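Local coordinates for uncharacterized protein AF_1796 (Archaeoglobus fulgidus, PDB 1VIM) that is of unknown function but belongs to the SIS family, PHI subfamily, and probably binds a carbohydrate derivative and acts as an isomerase, at residues 19-27 with 142-152; 67-75 with 181-192. All blocks are in the same frame, centred on the assembly; numbering follows the deposited sequence.

Interaction 1. Residues 19-27 with 142-152; sequences EVVSEHIKN and GKMKQERDEIL
H24 carries its ring anti to its own carbonyl carbon (chi1 -78°), and E147 reaches the ring from the opposite direction on a chain extended beyond CG (chi2 174°). NE2 of H24 donates to OE2 of E147 at 2.7 Å, nearly straight at 167°. The oxygen lies close to the ring plane and is met on its syn side. The other oxygen, OE1 of E147, accepts from the backbone N of M144 at 2.9 Å, so the carboxylate links H24 to the turn that carries it. M144 to E147 is a type I beta turn in the loop between strand 136-139 and helix 149-155 of the SIS fold. That loop packs here on helix 12-31, whose H24 also touches M161 of helix 160-181. With an alanine in place of E147, H24 NE2 and the M144 amide would probably lose the carboxylate that accepts from both, and the ring would be less fixed in rotation. M144 lies over one face of the ring, its SD 4.0 Å from the H24 centroid. The same SD meets CG of N27 at 3.5 Å. CG1 of V20 packs on CD1 of L152 at 3.8 Å. One water donates to both E23 OE2 and Q146 OE1.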
loop_
_atom_site.group_PDB
_atom_site.type_symbol
_atom_site.label_atom_id
_atom_site.label_comp_id
_atom_site.label_asym_id
_atom_site.label_seq_id
_atom_site.Cartn_x
_atom_site.Cartn_y
_atom_site.Cartn_z
ATOM N N GLU A 19 -2.946 13.696 -28.864
ATOM C CA GLU A 19 -2.524 14.974 -29.437
ATOM C C GLU A 19 -2.385 16.009 -28.335
ATOM O O GLU A 19 -1.408 16.742 -28.305
ATOM C CB GLU A 19 -3.513 15.471 -30.499
ATOM C CG GLU A 19 -3.063 16.710 -31.301
ATOM C CD GLU A 19 -3.056 18.043 -30.547
ATOM O OE1 GLU A 19 -3.999 18.315 -29.805
ATOM O OE2 GLU A 19 -2.092 18.853 -30.718
ATOM N N VAL A 20 -3.349 16.067 -27.425
ATOM C CA VAL A 20 -3.283 17.017 -26.311
ATOM C C VAL A 20 -2.040 16.760 -25.448
ATOM O O VAL A 20 -1.333 17.697 -25.113
ATOM C CB VAL A 20 -4.559 16.995 -25.453
ATOM C CG1 VAL A 20 -4.402 17.894 -24.211
ATOM C CG2 VAL A 20 -5.729 17.427 -26.288
ATOM N N VAL A 21 -1.756 15.489 -25.131
ATOM C CA VAL A 21 -0.554 15.164 -24.365
ATOM C C VAL A 21 0.699 15.701 -25.087
ATOM O O VAL A 21 1.538 16.332 -24.441
ATOM C CB VAL A 21 -0.443 13.641 -24.109
ATOM C CG1 VAL A 21 0.912 13.279 -23.460
ATOM C CG2 VAL A 21 -1.555 13.226 -23.178
ATOM N N SER A 22 0.785 15.473 -26.414
ATOM C CA SER A 22 1.905 15.989 -27.216
ATOM C C SER A 22 2.064 17.492 -27.038
ATOM O O SER A 22 3.188 18.005 -26.810
ATOM C CB SER A 22 1.656 15.690 -28.689
ATOM O OG SER A 22 1.952 14.349 -28.957
ATOM N N GLU A 23 0.952 18.214 -27.096
ATOM C CA GLU A 23 1.009 19.666 -26.987
ATOM C C GLU A 23 1.462 20.092 -25.609
ATOM O O GLU A 23 2.214 21.051 -25.465
ATOM C CB GLU A 23 -0.358 20.269 -27.315
ATOM C CG GLU A 23 -0.391 21.792 -27.295
ATOM C CD GLU A 23 0.261 22.444 -28.500
ATOM O OE1 GLU A 23 0.754 21.731 -29.403
ATOM O OE2 GLU A 23 0.273 23.696 -28.524
ATOM N N HIS A 24 1.006 19.381 -24.580
ATOM C CA HIS A 24 1.411 19.710 -23.219
ATOM C C HIS A 24 2.870 19.432 -22.935
ATOM O O HIS A 24 3.484 20.179 -22.175
ATOM C CB HIS A 24 0.477 19.009 -22.222
ATOM C CG HIS A 24 -0.838 19.711 -22.096
ATOM N ND1 HIS A 24 -1.239 20.311 -20.927
ATOM C CD2 HIS A 24 -1.813 19.945 -23.005
ATOM C CE1 HIS A 24 -2.417 20.878 -21.118
ATOM N NE2 HIS A 24 -2.783 20.680 -22.374
ATOM N N ILE A 25 3.425 18.378 -23.542
ATOM C CA ILE A 25 4.846 18.119 -23.331
ATOM C C ILE A 25 5.677 19.180 -24.053
ATOM O O ILE A 25 6.663 19.668 -23.500
ATOM C CB ILE A 25 5.258 16.715 -23.791
ATOM C CG1 ILE A 25 4.424 15.622 -23.130
ATOM C CG2 ILE A 25 6.752 16.475 -23.490
ATOM C CD1 ILE A 25 4.452 14.264 -23.972
ATOM N N LYS A 26 5.261 19.551 -25.259
ATOM C CA LYS A 26 5.914 20.669 -25.946
ATOM C C LYS A 26 5.841 21.949 -25.103
ATOM O O LYS A 26 6.839 22.697 -24.996
ATOM C CB LYS A 26 5.284 20.848 -27.328
ATOM C CG LYS A 26 5.638 19.683 -28.248
ATOM C CD LYS A 26 5.067 19.817 -29.642
ATOM C CE LYS A 26 5.531 18.674 -30.516
ATOM N NZ LYS A 26 6.395 19.145 -31.646
ATOM N N ASN A 27 4.684 22.201 -24.494
ATOM C CA ASN A 27 4.505 23.373 -23.638
ATOM C C ASN A 27 5.471 23.366 -22.464
ATOM O O ASN A 27 6.066 24.388 -22.124
ATOM C CB ASN A 27 3.059 23.492 -23.142
ATOM C CG ASN A 27 2.836 24.739 -22.298
ATOM O OD1 ASN A 27 2.872 25.859 -22.830
ATOM N ND2 ASN A 27 2.598 24.559 -20.995
ATOM N N GLY A 142 -1.303 21.800 -15.384
ATOM C CA GLY A 142 -2.214 20.878 -16.030
ATOM C C GLY A 142 -2.848 21.586 -17.213
ATOM O O GLY A 142 -2.568 21.261 -18.342
ATOM N N LYS A 143 -3.706 22.556 -16.928
ATOM C CA LYS A 143 -4.349 23.367 -17.969
ATOM C C LYS A 143 -3.438 24.511 -18.435
ATOM O O LYS A 143 -2.803 25.209 -17.613
ATOM C CB LYS A 143 -5.665 23.924 -17.436
ATOM C CG LYS A 143 -6.459 24.718 -18.490
ATOM C CD LYS A 143 -7.616 25.493 -17.861
ATOM C CE LYS A 143 -7.227 26.914 -17.472
ATOM N NZ LYS A 143 -6.758 27.819 -18.577
ATOM N N MET A 144 -3.375 24.723 -19.745
ATOM C CA MET A 144 -2.604 25.832 -20.319
ATOM C C MET A 144 -3.428 27.103 -20.404
ATOM O O MET A 144 -4.653 27.045 -20.358
ATOM C CB MET A 144 -2.083 25.459 -21.687
ATOM C CG MET A 144 -1.062 24.358 -21.588
ATOM S SD MET A 144 -0.474 23.800 -23.145
ATOM C CE MET A 144 -1.886 23.583 -24.033
ATOM N N LYS A 145 -2.728 28.234 -20.525
ATOM C CA LYS A 145 -3.321 29.567 -20.589
ATOM C C LYS A 145 -4.456 29.617 -21.619
ATOM O O LYS A 145 -5.555 30.112 -21.332
ATOM C CB LYS A 145 -2.209 30.598 -20.907
ATOM C CG LYS A 145 -2.664 31.923 -21.520
ATOM N N GLN A 146 -4.188 29.058 -22.796
ATOM C CA GLN A 146 -5.109 29.149 -23.924
ATOM C C GLN A 146 -6.236 28.107 -23.868
ATOM O O GLN A 146 -7.129 28.132 -24.722
ATOM C CB GLN A 146 -4.340 29.024 -25.252
ATOM C CG GLN A 146 -3.750 27.601 -25.555
ATOM C CD GLN A 146 -2.925 27.507 -26.863
ATOM O OE1 GLN A 146 -2.823 26.431 -27.460
ATOM N NE2 GLN A 146 -2.343 28.618 -27.293
ATOM N N GLU A 147 -6.198 27.184 -22.902
ATOM C CA GLU A 147 -7.224 26.136 -22.820
ATOM C C GLU A 147 -8.387 26.455 -21.894
ATOM O O GLU A 147 -8.185 27.016 -20.832
ATOM C CB GLU A 147 -6.602 24.831 -22.334
ATOM C CG GLU A 147 -5.737 24.126 -23.362
ATOM C CD GLU A 147 -5.028 22.919 -22.784
ATOM O OE1 GLU A 147 -4.641 22.957 -21.602
ATOM O OE2 GLU A 147 -4.881 21.919 -23.517
ATOM N N ARG A 148 -9.591 26.055 -22.283
ATOM C CA ARG A 148 -10.766 26.062 -21.388
ATOM C C ARG A 148 -10.781 24.768 -20.583
ATOM O O ARG A 148 -10.618 23.665 -21.135
ATOM C CB ARG A 148 -12.048 26.173 -22.203
ATOM C CG ARG A 148 -12.292 27.552 -22.804
ATOM C CD ARG A 148 -13.699 27.713 -23.391
ATOM N NE ARG A 148 -14.759 27.738 -22.368
ATOM C CZ ARG A 148 -15.114 28.814 -21.663
ATOM N NH1 ARG A 148 -14.509 29.979 -21.860
ATOM N NH2 ARG A 148 -16.090 28.726 -20.758
ATOM N N ASP A 149 -10.997 24.900 -19.277
ATOM C CA ASP A 149 -10.967 23.728 -18.423
ATOM C C ASP A 149 -12.017 22.696 -18.774
ATOM O O ASP A 149 -11.726 21.495 -18.761
ATOM C CB ASP A 149 -11.078 24.139 -16.960
ATOM C CG ASP A 149 -10.830 22.987 -16.039
ATOM O OD1 ASP A 149 -11.815 22.395 -15.571
ATOM O OD2 ASP A 149 -9.686 22.579 -15.782
ATOM N N GLU A 150 -13.220 23.143 -19.120
ATOM C CA GLU A 150 -14.311 22.239 -19.449
ATOM C C GLU A 150 -13.998 21.362 -20.654
ATOM O O GLU A 150 -14.390 20.196 -20.709
ATOM C CB GLU A 150 -15.612 23.034 -19.660
ATOM C CG GLU A 150 -15.419 24.481 -20.132
ATOM C CD GLU A 150 -15.069 25.440 -19.004
ATOM O OE1 GLU A 150 -15.925 25.669 -18.116
ATOM O OE2 GLU A 150 -13.937 25.968 -18.985
ATOM N N ILE A 151 -13.322 21.935 -21.649
ATOM C CA ILE A 151 -13.008 21.173 -22.849
ATOM C C ILE A 151 -11.879 20.195 -22.540
ATOM O O ILE A 151 -11.943 19.026 -22.935
ATOM C CB ILE A 151 -12.637 22.150 -23.987
ATOM C CG1 ILE A 151 -13.862 23.016 -24.306
ATOM C CG2 ILE A 151 -12.136 21.390 -25.196
ATOM C CD1 ILE A 151 -13.577 24.119 -25.327
ATOM N N LEU A 152 -10.840 20.679 -21.866
ATOM C CA LEU A 152 -9.728 19.812 -21.482
ATOM C C LEU A 152 -10.199 18.646 -20.610
ATOM O O LEU A 152 -9.775 17.518 -20.833
ATOM C CB LEU A 152 -8.618 20.603 -20.780
ATOM C CG LEU A 152 -7.402 19.797 -20.294
ATOM C CD1 LEU A 152 -6.693 19.013 -21.433
ATOM C CD2 LEU A 152 -6.422 20.693 -19.537
HETATM O O HOH W 1 -1.697 25.601 -29.820
#

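Interaction 2. Residues 67-75 with 181-192; sequences MRLMHLGYT and KHLTEKDLEARH
L188 and H71 meet where the two backbones come nearest, with CG of L188 3.8 Å from CB of H71. The short helical segments 67-71 and 185-191 cross there at 107°. This is the tight part. CD2 of L72 packs against two leucines, 3.7 Å from CD1 of L183 and 3.8 Å from CD1 of L188. I177 and M178 of helix 160-181 also touch L72. NH1 of R68 donates to ND1 of H71 from within the ring plane, which helps to fix the ring's rotation. Across the contact, CB of H192 packs against the H71 ring. R68 also bonds through NH2 to T160 of a second subunit, so this side is close to a subunit interface.

The side towards solvent is more open and polar. Helix 56-71 ends there in a Schellman motif at G73, which has positive phi. The extended chain of R191 lays its guanidinium over this end, with CZ 3.5 Å from CA of G73. Glycine's lack of a side chain lets the guanidinium face lie on that CA. NH1 of R191 donates to the carbonyl O of H71 at 2.7 Å, bent to 145°. K181, bent at chi3 (91°), is held more loosely and gives only a weak bond from NZ to O of L72, at 3.1 Å. The same NZ stands over a face of the Y74 ring, 4.2 Å from its centroid, as a cation-pi contact. The Y74 hydroxyl is bonded to D45. Two cationic groups thus gather at the C-terminal end of helix 56-71, on the carbonyls of H71 and L72, and their charges would probably be favourable to the helix dipole.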
loop_
_atom_site.group_PDB
_atom_site.type_symbol
_atom_site.label_atom_id
_atom_site.label_comp_id
_atom_site.label_asym_id
_atom_site.label_seq_id
_atom_site.Cartn_x
_atom_site.Cartn_y
_atom_site.Cartn_z
ATOM N N MET A 67 10.976 5.991 -5.747
ATOM C CA MET A 67 11.673 4.779 -6.106
ATOM C C MET A 67 12.916 5.131 -6.950
ATOM O O MET A 67 13.999 4.617 -6.725
ATOM C CB MET A 67 10.746 3.844 -6.874
ATOM C CG MET A 67 11.435 2.525 -7.247
ATOM S SD MET A 67 10.485 1.436 -8.267
ATOM C CE MET A 67 9.277 0.771 -7.088
ATOM N N ARG A 68 12.768 6.045 -7.909
ATOM C CA ARG A 68 13.918 6.467 -8.709
ATOM C C ARG A 68 14.965 7.198 -7.887
ATOM O O ARG A 68 16.179 7.012 -8.123
ATOM C CB ARG A 68 13.467 7.374 -9.843
ATOM C CG ARG A 68 13.085 6.625 -11.035
ATOM C CD ARG A 68 14.295 6.012 -11.844
ATOM N NE ARG A 68 13.654 5.427 -12.987
ATOM C CZ ARG A 68 13.140 4.228 -13.020
ATOM N NH1 ARG A 68 13.348 3.377 -12.007
ATOM N NH2 ARG A 68 12.439 3.850 -14.085
ATOM N N LEU A 69 14.557 8.048 -6.951
ATOM C CA LEU A 69 15.552 8.687 -6.079
ATOM C C LEU A 69 16.326 7.624 -5.313
ATOM O O LEU A 69 17.533 7.770 -5.105
ATOM C CB LEU A 69 14.899 9.697 -5.114
ATOM C CG LEU A 69 14.350 10.989 -5.732
ATOM C CD1 LEU A 69 13.682 11.791 -4.641
ATOM C CD2 LEU A 69 15.435 11.793 -6.451
ATOM N N MET A 70 15.651 6.556 -4.889
ATOM C CA MET A 70 16.345 5.464 -4.219
ATOM C C MET A 70 17.362 4.834 -5.185
ATOM O O MET A 70 18.519 4.586 -4.821
ATOM C CB MET A 70 15.337 4.460 -3.639
ATOM C CG MET A 70 16.006 3.249 -2.944
ATOM S SD MET A 70 16.500 1.919 -4.030
ATOM C CE MET A 70 14.847 1.277 -4.567
ATOM N N HIS A 71 16.954 4.617 -6.424
ATOM C CA HIS A 71 17.867 4.080 -7.443
ATOM C C HIS A 71 19.101 4.938 -7.636
ATOM O O HIS A 71 20.175 4.378 -7.893
ATOM C CB HIS A 71 17.169 3.880 -8.792
ATOM C CG HIS A 71 16.048 2.884 -8.743
ATOM N ND1 HIS A 71 15.039 2.843 -9.681
ATOM C CD2 HIS A 71 15.777 1.882 -7.863
ATOM C CE1 HIS A 71 14.187 1.874 -9.371
ATOM N NE2 HIS A 71 14.604 1.289 -8.260
ATOM N N LEU A 72 18.947 6.253 -7.517
ATOM C CA LEU A 72 20.047 7.209 -7.666
ATOM C C LEU A 72 20.958 7.270 -6.442
ATOM O O LEU A 72 22.011 7.957 -6.487
ATOM C CB LEU A 72 19.490 8.607 -7.970
ATOM C CG LEU A 72 18.728 8.752 -9.291
ATOM C CD1 LEU A 72 18.086 10.137 -9.366
ATOM C CD2 LEU A 72 19.648 8.568 -10.445
ATOM N N GLY A 73 20.559 6.607 -5.356
ATOM C CA GLY A 73 21.385 6.531 -4.157
ATOM C C GLY A 73 21.010 7.495 -3.053
ATOM O O GLY A 73 21.729 7.582 -2.054
ATOM N N TYR A 74 19.868 8.181 -3.182
ATOM C CA TYR A 74 19.415 9.048 -2.096
ATOM C C TYR A 74 18.765 8.240 -0.978
ATOM O O TYR A 74 18.249 7.125 -1.203
ATOM C CB TYR A 74 18.400 10.094 -2.590
ATOM C CG TYR A 74 18.981 11.120 -3.537
ATOM C CD1 TYR A 74 19.716 12.191 -3.046
ATOM C CD2 TYR A 74 18.807 11.012 -4.910
ATOM C CE1 TYR A 74 20.269 13.133 -3.905
ATOM C CE2 TYR A 74 19.347 11.961 -5.789
ATOM C CZ TYR A 74 20.071 13.013 -5.270
ATOM O OH TYR A 74 20.599 13.958 -6.124
ATOM N N THR A 75 18.733 8.837 0.204
ATOM C CA THR A 75 17.956 8.317 1.312
ATOM C C THR A 75 16.574 8.963 1.213
ATOM O O THR A 75 16.419 10.177 1.363
ATOM C CB THR A 75 18.608 8.679 2.643
ATOM O OG1 THR A 75 19.899 8.045 2.688
ATOM C CG2 THR A 75 17.842 8.071 3.793
ATOM N N LYS A 181 25.489 13.650 -11.823
ATOM C CA LYS A 181 26.169 12.776 -10.878
ATOM C C LYS A 181 26.978 11.694 -11.596
ATOM O O LYS A 181 27.590 10.830 -10.950
ATOM C CB LYS A 181 25.134 12.146 -9.941
ATOM C CG LYS A 181 24.559 13.113 -8.923
ATOM C CD LYS A 181 23.498 12.419 -8.077
ATOM C CE LYS A 181 24.091 11.785 -6.813
ATOM N NZ LYS A 181 23.154 10.834 -6.131
ATOM N N HIS A 182 26.983 11.761 -12.926
ATOM C CA HIS A 182 27.648 10.784 -13.795
ATOM C C HIS A 182 27.216 9.353 -13.489
ATOM O O HIS A 182 28.027 8.437 -13.400
ATOM C CB HIS A 182 29.172 10.948 -13.722
ATOM C CG HIS A 182 29.622 12.356 -13.956
ATOM N ND1 HIS A 182 29.933 13.217 -12.927
ATOM C CD2 HIS A 182 29.773 13.066 -15.099
ATOM C CE1 HIS A 182 30.278 14.392 -13.426
ATOM N NE2 HIS A 182 30.190 14.326 -14.743
ATOM N N LEU A 183 25.906 9.190 -13.305
ATOM C CA LEU A 183 25.318 7.889 -13.067
ATOM C C LEU A 183 24.788 7.334 -14.370
ATOM O O LEU A 183 24.329 8.090 -15.223
ATOM C CB LEU A 183 24.177 7.995 -12.053
ATOM C CG LEU A 183 24.594 8.391 -10.637
ATOM C CD1 LEU A 183 23.341 8.737 -9.817
ATOM C CD2 LEU A 183 25.364 7.252 -9.998
ATOM N N THR A 184 24.873 6.019 -14.521
ATOM C CA THR A 184 24.397 5.338 -15.716
ATOM C C THR A 184 23.248 4.421 -15.344
ATOM O O THR A 184 22.997 4.169 -14.164
ATOM C CB THR A 184 25.506 4.479 -16.344
ATOM O OG1 THR A 184 25.838 3.402 -15.451
ATOM C CG2 THR A 184 26.809 5.285 -16.483
ATOM N N GLU A 185 22.580 3.879 -16.348
ATOM C CA GLU A 185 21.596 2.841 -16.113
ATOM C C GLU A 185 22.120 1.702 -15.246
ATOM O O GLU A 185 21.412 1.197 -14.375
ATOM C CB GLU A 185 21.097 2.294 -17.430
ATOM C CG GLU A 185 19.962 1.316 -17.251
ATOM C CD GLU A 185 19.387 0.829 -18.550
ATOM O OE1 GLU A 185 20.168 0.326 -19.412
ATOM O OE2 GLU A 185 18.146 0.916 -18.699
ATOM N N LYS A 186 23.367 1.290 -15.466
ATOM C CA LYS A 186 23.904 0.170 -14.703
ATOM C C LYS A 186 23.988 0.476 -13.216
ATOM O O LYS A 186 23.793 -0.417 -12.378
ATOM C CB LYS A 186 25.266 -0.247 -15.255
ATOM C CG LYS A 186 25.146 -1.169 -16.460
ATOM N N ASP A 187 24.233 1.739 -12.885
ATOM C CA ASP A 187 24.268 2.169 -11.478
ATOM C C ASP A 187 22.903 2.022 -10.804
ATOM O O ASP A 187 22.812 1.601 -9.656
ATOM C CB ASP A 187 24.744 3.605 -11.330
ATOM C CG ASP A 187 26.166 3.808 -11.826
ATOM O OD1 ASP A 187 27.051 2.954 -11.538
ATOM O OD2 ASP A 187 26.472 4.791 -12.516
ATOM N N LEU A 188 21.850 2.383 -11.528
ATOM C CA LEU A 188 20.482 2.283 -11.011
ATOM C C LEU A 188 20.102 0.818 -10.880
ATOM O O LEU A 188 19.472 0.385 -9.877
ATOM C CB LEU A 188 19.522 3.020 -11.942
ATOM C CG LEU A 188 19.438 4.532 -11.709
ATOM C CD1 LEU A 188 20.730 5.319 -12.051
ATOM C CD2 LEU A 188 18.225 5.096 -12.447
ATOM N N GLU A 189 20.495 0.023 -11.879
ATOM C CA GLU A 189 20.192 -1.399 -11.893
ATOM C C GLU A 189 20.728 -2.101 -10.654
ATOM O O GLU A 189 20.098 -3.023 -10.132
ATOM C CB GLU A 189 20.763 -2.018 -13.165
ATOM C CG GLU A 189 20.097 -3.289 -13.657
ATOM C CD GLU A 189 20.637 -3.707 -15.020
ATOM O OE1 GLU A 189 21.827 -3.443 -15.289
ATOM O OE2 GLU A 189 19.869 -4.267 -15.837
ATOM N N ALA A 190 21.870 -1.644 -10.147
ATOM C CA ALA A 190 22.473 -2.263 -8.970
ATOM C C ALA A 190 21.640 -2.100 -7.705
ATOM O O ALA A 190 21.742 -2.913 -6.784
ATOM C CB ALA A 190 23.907 -1.757 -8.746
ATOM N N ARG A 191 20.813 -1.047 -7.663
ATOM C CA ARG A 191 19.981 -0.756 -6.495
ATOM C C ARG A 191 18.538 -1.200 -6.645
ATOM O O ARG A 191 17.809 -1.266 -5.649
ATOM C CB ARG A 191 19.994 0.748 -6.204
ATOM C CG ARG A 191 21.367 1.314 -5.839
ATOM C CD ARG A 191 21.280 2.691 -5.183
ATOM N NE ARG A 191 22.595 3.287 -4.951
ATOM C CZ ARG A 191 23.253 4.062 -5.816
ATOM N NH1 ARG A 191 22.756 4.342 -7.021
ATOM N NH2 ARG A 191 24.437 4.554 -5.469
ATOM N N HIS A 192 18.074 -1.477 -7.854
ATOM C CA HIS A 192 16.649 -1.770 -7.996
ATOM C C HIS A 192 16.240 -3.119 -7.422
ATOM O O HIS A 192 17.004 -4.106 -7.441
ATOM C CB HIS A 192 16.172 -1.508 -9.422
ATOM C CG HIS A 192 16.468 -2.592 -10.392
ATOM N ND1 HIS A 192 17.398 -3.581 -10.166
ATOM C CD2 HIS A 192 15.970 -2.821 -11.631
ATOM C CE1 HIS A 192 17.444 -4.389 -11.213
ATOM N NE2 HIS A 192 16.589 -3.950 -12.115
#

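Interactions 1 and 2 lie on opposite sides of the chain's centre, with centres 32 Å apart and nearest atoms about 16 Å apart. Both are partly buried, and both border helix 160-181 and the second subunit. Interaction 1 sets the N-terminal helix 12-31 against the loop after the last strand of the sheet. Interaction 2 sets the end of helix 56-71 against the C-terminal helix 185-191, and a third subunit also comes near. The chemistry differs accordingly. In interaction 1 a pair of side chains joins a loop to a helix. In interaction 2 side-chain donors meet main-chain carbonyls at a helix end, beside a cation-pi contact and a leucine core, and more surface is buried.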